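Side-chain contacts in intimin (Escherichia coli O127:H6 str. E2348/69, PDB 6TQD), which acts as an attaching and effacing adhesin, whose extended passenger of Ig-like domains probably carries the receptor-binding tip away from the bacterial surface: residues A[65-70]-A[75-80]; A[113-118]-A[184-189]. All blocks are in the same frame, centred on the assembly; numbering follows the deposited sequence.

Interaction 1. Residues A[65-70]-A[75-80]; sequences ILPAYV and NVYKVT
Val-70 and Asn-75 bring the two segments together at the mouth of the loop that joins strand 62-65 to strand 76-85, with their CA atoms 6.3 Å apart. From there the backbones diverge: 65-70 runs as an irregular chain, while 75-80 turns into a strand, after Asn-75 has taken a left-handed backbone conformation. How one side chain can stand in for a strand partner is well illustrated by Asn-75. Its CG lies opposite the carbonyl carbon (chi1 -62°), and this carries the amide across to the backbone of Val-70, where it grips both polar atoms. Asn-75 OD1 accepts a nearly straight bond from Val-70 N (2.8 Å), the donor lying in the carbonyl plane on a lone pair. Asn-75 ND2 donates to Val-70 O at 2.9 Å, again almost linear and close to the amide plane. The two bonds fix the rotation of the amide, and the ring of Tyr-69 lies stacked on it, only 6° from parallel, with Asn-75 ND2 over one face toward the rim, 3.3 Å from Tyr-69 CE1. A water extends the network: it donates to Asn-75 OD1 and to Ala-68 O, and the water oxygen accepts from Tyr-77 OH at 2.6 Å, lying at the edge of the tyrosine ring and in its plane. Asn-75 OD1 thus receives two bonds. Alongside, Pro-67 CG rests against Tyr-77 CZ at 3.7 Å, and both side chains also pack on Leu-44 of helix 42-45. Glu-18 takes the N-H of Tyr-69. An asparagine side chain bridging to the backbone thus closes the loop between strands 62-65 and 76-85, which lie in the two sheets of the first domain, D00, a beta-sandwich consistent with an Ig-like fold.

Interaction 2. Residues A[113-118]-A[184-189]; sequences TDFTAD and VVVSAK
Phe-115 reaches across the interior of a beta-sandwich, the bacterial Ig-like (group 1) domain, to meet Val-186, Ser-187 and Ala-188 of the facing sheet. Strands 113-117 and 184-189 belong to different sheets; their axes approach to 8.0 Å and run roughly antiparallel, at 147°. The contact is therefore one of side chains packing between layers, an example of how one aromatic ring can bridge two sheets. With its CG anti to the backbone N (chi1 -170°), the phenyl ring is swung over the opposite strand. The methyl of Ala-188 sits squarely beneath one face: Ala-188 CB is 3.6 Å from the centroid of the Phe-115 ring and only 6° off the normal, a CH-pi contact centred on the ring. The ring also meets backbone, Phe-115 CE2 lying 3.5 Å from Ser-187 C. Tyr-132 and Ala-134 of strand 130-138 and Ala-199 of strand 197-205 add to the surroundings, the ring of Tyr-132 meeting that of Phe-115. All four touching residues are buried, so the contact forms part of the hydrophobic core. Val-186 supplies the remaining contacts: Val-186 CG1 packs 3.7 Å from Phe-115 CE2, the two side chains meeting at a slant, while Val-186 O approaches the same Phe-115 CE2 at the edge, near the ring plane.

How the interactions relate
The two contacts come in series along the chain, interaction 1 ending before interaction 2 begins, and they belong to successive domains, D00 and D0. Their centres are 26 Å apart, yet the nearest atoms approach to about 5 Å without touching; the loop of interaction 1 lies on the side of the junction, where Asp-114 touches Gln-71. They share no sheet: 76-85 belongs to the mixed sheet with strand 90-101, whereas 113-118 and 184-189 lie in the two sheets of the following sandwich. Such closeness across the junction is consistent with the constitutively extended arrangement of this part of the passenger.

Interaction 1. Residues A[65-70]-A[75-80]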
loop_
_atom_site.group_PDB
_atom_site.type_symbol
_atom_site.label_atom_id
_atom_site.label_comp_id
_atom_site.label_asym_id
_atom_site.label_seq_id
_atom_site.Cartn_x
_atom_site.Cartn_y
_atom_site.Cartn_z
ATOM N N ILE A 65 -7.952 -10.458 -9.335
ATOM C CA ILE A 65 -8.139 -10.898 -7.957
ATOM C C ILE A 65 -6.823 -10.617 -7.248
ATOM O O ILE A 65 -5.795 -11.213 -7.571
ATOM C CB ILE A 65 -8.508 -12.380 -7.879
ATOM C CG1 ILE A 65 -9.678 -12.703 -8.818
ATOM C CG2 ILE A 65 -8.827 -12.755 -6.431
ATOM C CD1 ILE A 65 -10.869 -11.791 -8.677
ATOM N N LEU A 66 -6.850 -9.697 -6.287
ATOM C CA LEU A 66 -5.619 -9.257 -5.653
ATOM C C LEU A 66 -5.182 -10.243 -4.574
ATOM O O LEU A 66 -6.025 -10.803 -3.864
ATOM C CB LEU A 66 -5.825 -7.874 -5.042
ATOM C CG LEU A 66 -5.565 -6.700 -6.001
ATOM C CD1 LEU A 66 -6.377 -6.831 -7.275
ATOM C CD2 LEU A 66 -5.834 -5.359 -5.338
ATOM N N PRO A 67 -3.885 -10.496 -4.444
ATOM C CA PRO A 67 -3.415 -11.398 -3.383
ATOM C C PRO A 67 -3.545 -10.760 -2.003
ATOM O O PRO A 67 -3.901 -9.589 -1.855
ATOM C CB PRO A 67 -1.948 -11.643 -3.741
ATOM C CG PRO A 67 -1.546 -10.452 -4.499
ATOM C CD PRO A 67 -2.771 -10.010 -5.273
ATOM N N ALA A 68 -3.247 -11.561 -0.986
ATOM C CA ALA A 68 -3.116 -11.037 0.363
ATOM C C ALA A 68 -1.925 -10.092 0.456
ATOM O O ALA A 68 -0.934 -10.224 -0.263
ATOM C CB ALA A 68 -2.940 -12.175 1.363
ATOM N N TYR A 69 -2.031 -9.132 1.366
ATOM C CA TYR A 69 -0.959 -8.177 1.581
ATOM C C TYR A 69 0.229 -8.878 2.222
ATOM O O TYR A 69 0.068 -9.707 3.126
ATOM C CB TYR A 69 -1.456 -7.076 2.509
ATOM C CG TYR A 69 -0.489 -5.958 2.770
ATOM C CD1 TYR A 69 -0.306 -4.930 1.860
ATOM C CD2 TYR A 69 0.258 -5.929 3.942
ATOM C CE1 TYR A 69 0.579 -3.901 2.116
ATOM C CE2 TYR A 69 1.134 -4.910 4.207
ATOM C CZ TYR A 69 1.301 -3.898 3.291
ATOM O OH TYR A 69 2.184 -2.881 3.567
ATOM N N VAL A 70 1.423 -8.523 1.771
ATOM C CA VAL A 70 2.668 -9.080 2.289
ATOM C C VAL A 70 3.307 -8.033 3.189
ATOM O O VAL A 70 3.750 -6.981 2.719
ATOM C CB VAL A 70 3.614 -9.486 1.151
ATOM C CG1 VAL A 70 4.922 -10.019 1.708
ATOM C CG2 VAL A 70 2.951 -10.515 0.233
ATOM N N ASN A 75 4.372 -5.735 -2.690
ATOM C CA ASN A 75 2.941 -5.516 -2.907
ATOM C C ASN A 75 2.641 -4.780 -4.208
ATOM O O ASN A 75 1.556 -4.231 -4.365
ATOM C CB ASN A 75 2.293 -4.839 -1.699
ATOM C CG ASN A 75 2.386 -5.693 -0.473
ATOM O OD1 ASN A 75 1.811 -6.787 -0.421
ATOM N ND2 ASN A 75 3.149 -5.231 0.524
ATOM N N VAL A 76 3.597 -4.768 -5.138
ATOM C CA VAL A 76 3.414 -4.229 -6.476
ATOM C C VAL A 76 3.618 -5.367 -7.465
ATOM O O VAL A 76 4.608 -6.098 -7.378
ATOM C CB VAL A 76 4.396 -3.079 -6.757
ATOM C CG1 VAL A 76 4.191 -2.539 -8.149
ATOM C CG2 VAL A 76 4.204 -1.964 -5.751
ATOM N N TYR A 77 2.685 -5.518 -8.398
ATOM C CA TYR A 77 2.686 -6.637 -9.328
ATOM C C TYR A 77 2.540 -6.092 -10.737
ATOM O O TYR A 77 1.578 -5.379 -11.025
ATOM C CB TYR A 77 1.546 -7.608 -9.006
ATOM C CG TYR A 77 1.630 -8.108 -7.591
ATOM C CD1 TYR A 77 2.425 -9.195 -7.272
ATOM C CD2 TYR A 77 0.950 -7.465 -6.579
ATOM C CE1 TYR A 77 2.533 -9.643 -5.972
ATOM C CE2 TYR A 77 1.044 -7.911 -5.267
ATOM C CZ TYR A 77 1.830 -8.996 -4.978
ATOM O OH TYR A 77 1.943 -9.440 -3.683
ATOM N N LYS A 78 3.487 -6.426 -11.605
ATOM C CA LYS A 78 3.489 -5.960 -12.984
ATOM C C LYS A 78 3.020 -7.119 -13.851
ATOM O O LYS A 78 3.612 -8.207 -13.812
ATOM C CB LYS A 78 4.895 -5.538 -13.412
ATOM C CG LYS A 78 5.510 -4.425 -12.571
ATOM C CD LYS A 78 5.077 -3.044 -12.982
ATOM C CE LYS A 78 5.780 -1.979 -12.142
ATOM N NZ LYS A 78 5.308 -0.603 -12.461
ATOM N N VAL A 79 1.940 -6.901 -14.610
ATOM C CA VAL A 79 1.387 -7.910 -15.499
ATOM C C VAL A 79 1.257 -7.280 -16.885
ATOM O O VAL A 79 1.290 -6.058 -17.041
ATOM C CB VAL A 79 0.017 -8.432 -15.020
ATOM C CG1 VAL A 79 0.115 -8.968 -13.595
ATOM C CG2 VAL A 79 -1.026 -7.323 -15.092
ATOM N N THR A 80 1.115 -8.131 -17.906
ATOM C CA THR A 80 1.061 -7.647 -19.271
ATOM C C THR A 80 -0.114 -8.269 -20.019
ATOM O O THR A 80 -0.474 -9.425 -19.794
ATOM C CB THR A 80 2.360 -7.908 -20.057
ATOM O OG1 THR A 80 2.748 -9.275 -19.915
ATOM C CG2 THR A 80 3.471 -6.995 -19.562
HETATM O O HOH W 1 0.284 -8.374 -1.990
#

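Interaction 2. Residues A[113-118]-A[184-189]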
loop_
_atom_site.group_PDB
_atom_site.type_symbol
_atom_site.label_atom_id
_atom_site.label_comp_id
_atom_site.label_asym_id
_atom_site.label_seq_id
_atom_site.Cartn_x
_atom_site.Cartn_y
_atom_site.Cartn_z
ATOM N N THR A 113 1.294 4.317 6.732
ATOM C CA THR A 113 1.177 2.885 6.477
ATOM C C THR A 113 1.883 2.024 7.514
ATOM O O THR A 113 1.549 0.844 7.647
ATOM C CB THR A 113 1.742 2.530 5.094
ATOM O OG1 THR A 113 3.111 2.954 5.012
ATOM C CG2 THR A 113 0.948 3.206 3.995
ATOM N N ASP A 114 2.860 2.574 8.219
ATOM C CA ASP A 114 3.645 1.825 9.187
ATOM C C ASP A 114 4.033 2.792 10.295
ATOM O O ASP A 114 4.329 3.961 10.027
ATOM C CB ASP A 114 4.918 1.264 8.552
ATOM C CG ASP A 114 4.630 0.344 7.385
ATOM O OD1 ASP A 114 4.378 -0.856 7.615
ATOM O OD2 ASP A 114 4.660 0.829 6.235
ATOM N N PHE A 115 4.042 2.304 11.536
ATOM C CA PHE A 115 4.470 3.123 12.670
ATOM C C PHE A 115 5.109 2.156 13.665
ATOM O O PHE A 115 4.402 1.398 14.338
ATOM C CB PHE A 115 3.300 3.878 13.286
ATOM C CG PHE A 115 3.704 4.919 14.294
ATOM C CD1 PHE A 115 4.771 5.770 14.039
ATOM C CD2 PHE A 115 3.000 5.072 15.477
ATOM C CE1 PHE A 115 5.135 6.739 14.954
ATOM C CE2 PHE A 115 3.366 6.036 16.397
ATOM C CZ PHE A 115 4.435 6.873 16.131
ATOM N N THR A 116 6.437 2.182 13.732
ATOM C CA THR A 116 7.196 1.182 14.465
ATOM C C THR A 116 8.211 1.860 15.373
ATOM O O THR A 116 8.649 2.987 15.125
ATOM C CB THR A 116 7.949 0.246 13.506
ATOM O OG1 THR A 116 8.828 1.007 12.668
ATOM C CG2 THR A 116 6.968 -0.508 12.623
ATOM N N ALA A 117 8.579 1.150 16.426
ATOM C CA ALA A 117 9.571 1.609 17.388
ATOM C C ALA A 117 10.864 0.815 17.244
ATOM O O ALA A 117 10.858 -0.348 16.826
ATOM C CB ALA A 117 9.032 1.463 18.810
ATOM N N ASP A 118 11.977 1.453 17.598
ATOM C CA ASP A 118 13.266 0.787 17.516
ATOM C C ASP A 118 13.507 -0.188 18.660
ATOM O O ASP A 118 14.444 -0.991 18.581
ATOM C CB ASP A 118 14.417 1.802 17.445
ATOM C CG ASP A 118 14.619 2.567 18.739
ATOM O OD1 ASP A 118 13.662 2.683 19.528
ATOM O OD2 ASP A 118 15.763 3.034 18.969
ATOM N N VAL A 184 2.843 1.443 26.957
ATOM C CA VAL A 184 2.494 2.701 26.308
ATOM C C VAL A 184 2.182 2.417 24.846
ATOM O O VAL A 184 2.919 1.681 24.183
ATOM C CB VAL A 184 3.647 3.722 26.406
ATOM C CG1 VAL A 184 3.223 5.066 25.837
ATOM C CG2 VAL A 184 4.131 3.874 27.846
ATOM N N VAL A 185 1.094 2.999 24.341
ATOM C CA VAL A 185 0.735 2.938 22.929
ATOM C C VAL A 185 0.789 4.352 22.376
ATOM O O VAL A 185 0.159 5.262 22.922
ATOM C CB VAL A 185 -0.662 2.326 22.718
ATOM C CG1 VAL A 185 -1.057 2.405 21.245
ATOM C CG2 VAL A 185 -0.706 0.884 23.187
ATOM N N VAL A 186 1.547 4.532 21.294
ATOM C CA VAL A 186 1.656 5.803 20.596
ATOM C C VAL A 186 1.023 5.639 19.222
ATOM O O VAL A 186 1.062 4.554 18.638
ATOM C CB VAL A 186 3.129 6.230 20.444
ATOM C CG1 VAL A 186 3.219 7.587 19.799
ATOM C CG2 VAL A 186 3.828 6.228 21.806
ATOM N N SER A 187 0.428 6.724 18.711
ATOM C CA SER A 187 -0.215 6.708 17.403
ATOM C C SER A 187 0.350 7.807 16.515
ATOM O O SER A 187 0.911 8.804 16.984
ATOM C CB SER A 187 -1.728 6.918 17.536
ATOM O OG SER A 187 -2.008 8.255 17.908
ATOM N N ALA A 188 0.167 7.608 15.203
ATOM C CA ALA A 188 0.588 8.543 14.169
ATOM C C ALA A 188 -0.561 8.762 13.186
ATOM O O ALA A 188 -1.270 7.820 12.837
ATOM C CB ALA A 188 1.794 7.964 13.399
ATOM N N LYS A 189 -0.712 10.000 12.726
ATOM C CA LYS A 189 -1.822 10.328 11.840
ATOM C C LYS A 189 -1.443 11.455 10.894
ATOM O O LYS A 189 -0.695 12.368 11.249
ATOM C CB LYS A 189 -3.057 10.729 12.661
ATOM C CG LYS A 189 -4.348 10.871 11.847
ATOM C CD LYS A 189 -5.524 11.317 12.702
ATOM C CE LYS A 189 -6.783 11.555 11.877
ATOM N NZ LYS A 189 -6.666 12.719 10.946
#